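Local coordinates for ubiquitin domain-containing protein DSK2,putative (Plasmodium falciparum, PDB 6JL3) that probably acts as a ubiquitin shuttle factor, its ubiquitin-like domain probably recognising receptors of the proteasome, at residues A[31-34]-A[35-39]. Numbering follows the deposited sequence.
Sequences KKIC and AEHVD
The imidazole of His37 folds back on the last turn of helix 27-35 and donates from ND1 to the carbonyl O of Ile33, with ND1 2.8 Å from that O. This bond is almost straight, with an angle of 173° at the hydrogen, and the oxygen lies practically in the ring plane, at the ring edge; seen from the carbonyl, however, ND1 stands well above the peptide plane. His37 chi1 of -69° sets CG beside its own backbone N and brings the ring back to the Ile33 carbonyl, where the bond fixes its rotation. Ile33 runs alongside the imidazole, both side chains pointing the same way, and its CG2 branch, anti to the backbone N, meets His37 CE1 at 3.8 Å. The Ile33 carbonyl also accepts a weak bond from Glu36 N.

Cys34 O closes the turn by taking two amides, Val38 N and His37 N, each at 2.9 Å, so that two bonds grip the one oxygen. Val38 CG2 comes within 3.4 Å of Cys34 O.

This C-terminal end of the ubiquitin-fold helix packs against the sheet: Ile33 and His37 rest on Val19, the His37 ring lies nearly parallel to that of Phe17 in strand 15-21, and Cys34 and Val38 both touch Leu73 of strand 70-75.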
# COMPACT_ATOMS: atom_id res chain seq x y z
N LYS A 31 -5.22 0.58 1.25
CA LYS A 31 -5.69 1.65 0.38
C LYS A 31 -6.37 2.76 1.18
O LYS A 31 -6.21 3.94 0.88
CB LYS A 31 -6.65 1.11 -0.67
CG LYS A 31 -6.00 0.24 -1.74
CD LYS A 31 -7.02 -0.24 -2.76
CE LYS A 31 -6.32 -0.95 -3.91
NZ LYS A 31 -7.30 -1.57 -4.84
N LYS A 32 -7.15 2.39 2.20
CA LYS A 32 -7.78 3.40 3.04
C LYS A 32 -6.73 4.26 3.74
O LYS A 32 -6.89 5.48 3.85
CB LYS A 32 -8.74 2.75 4.04
CG LYS A 32 -9.98 2.18 3.37
CD LYS A 32 -10.78 1.30 4.30
CE LYS A 32 -12.05 0.83 3.60
NZ LYS A 32 -12.85 -0.08 4.46
N ILE A 33 -5.64 3.64 4.20
CA ILE A 33 -4.52 4.39 4.76
C ILE A 33 -3.92 5.31 3.70
O ILE A 33 -3.67 6.50 3.95
CB ILE A 33 -3.47 3.43 5.35
CG1 ILE A 33 -4.01 2.72 6.59
CG2 ILE A 33 -2.19 4.19 5.67
CD1 ILE A 33 -3.14 1.57 7.07
N CYS A 34 -3.69 4.79 2.50
CA CYS A 34 -3.09 5.60 1.44
C CYS A 34 -3.95 6.81 1.13
O CYS A 34 -3.43 7.91 0.88
CB CYS A 34 -2.87 4.76 0.19
SG CYS A 34 -1.51 3.60 0.28
N ALA A 35 -5.28 6.64 1.12
CA ALA A 35 -6.17 7.75 0.80
C ALA A 35 -6.14 8.84 1.85
O ALA A 35 -6.48 9.99 1.54
CB ALA A 35 -7.61 7.25 0.63
N GLU A 36 -5.73 8.52 3.08
CA GLU A 36 -5.54 9.53 4.12
C GLU A 36 -4.17 10.19 4.05
O GLU A 36 -3.90 11.09 4.85
CB GLU A 36 -5.80 8.89 5.49
CG GLU A 36 -7.28 8.55 5.67
CD GLU A 36 -7.68 8.02 7.04
OE1 GLU A 36 -6.81 7.71 7.87
OE2 GLU A 36 -8.91 7.91 7.28
N HIS A 37 -3.33 9.78 3.09
CA HIS A 37 -2.00 10.36 2.90
C HIS A 37 -1.78 11.03 1.55
O HIS A 37 -0.89 11.88 1.46
CB HIS A 37 -0.91 9.30 3.13
CG HIS A 37 -0.79 8.87 4.55
ND1 HIS A 37 -1.65 7.96 5.13
CD2 HIS A 37 0.05 9.27 5.54
CE1 HIS A 37 -1.33 7.80 6.40
NE2 HIS A 37 -0.30 8.58 6.68
N VAL A 38 -2.53 10.67 0.51
CA VAL A 38 -2.38 11.25 -0.82
C VAL A 38 -3.76 11.39 -1.44
O VAL A 38 -4.73 10.74 -1.03
CB VAL A 38 -1.46 10.41 -1.74
CG1 VAL A 38 -0.07 10.34 -1.15
CG2 VAL A 38 -2.03 9.01 -1.99
N ASP A 39 -3.85 12.25 -2.45
CA ASP A 39 -5.12 12.61 -3.07
C ASP A 39 -5.48 11.64 -4.20
O ASP A 39 -5.65 12.03 -5.36
CB ASP A 39 -5.06 14.05 -3.57
CG ASP A 39 -6.39 14.56 -4.08
OD1 ASP A 39 -7.45 14.13 -3.58
OD2 ASP A 39 -6.37 15.40 -5.01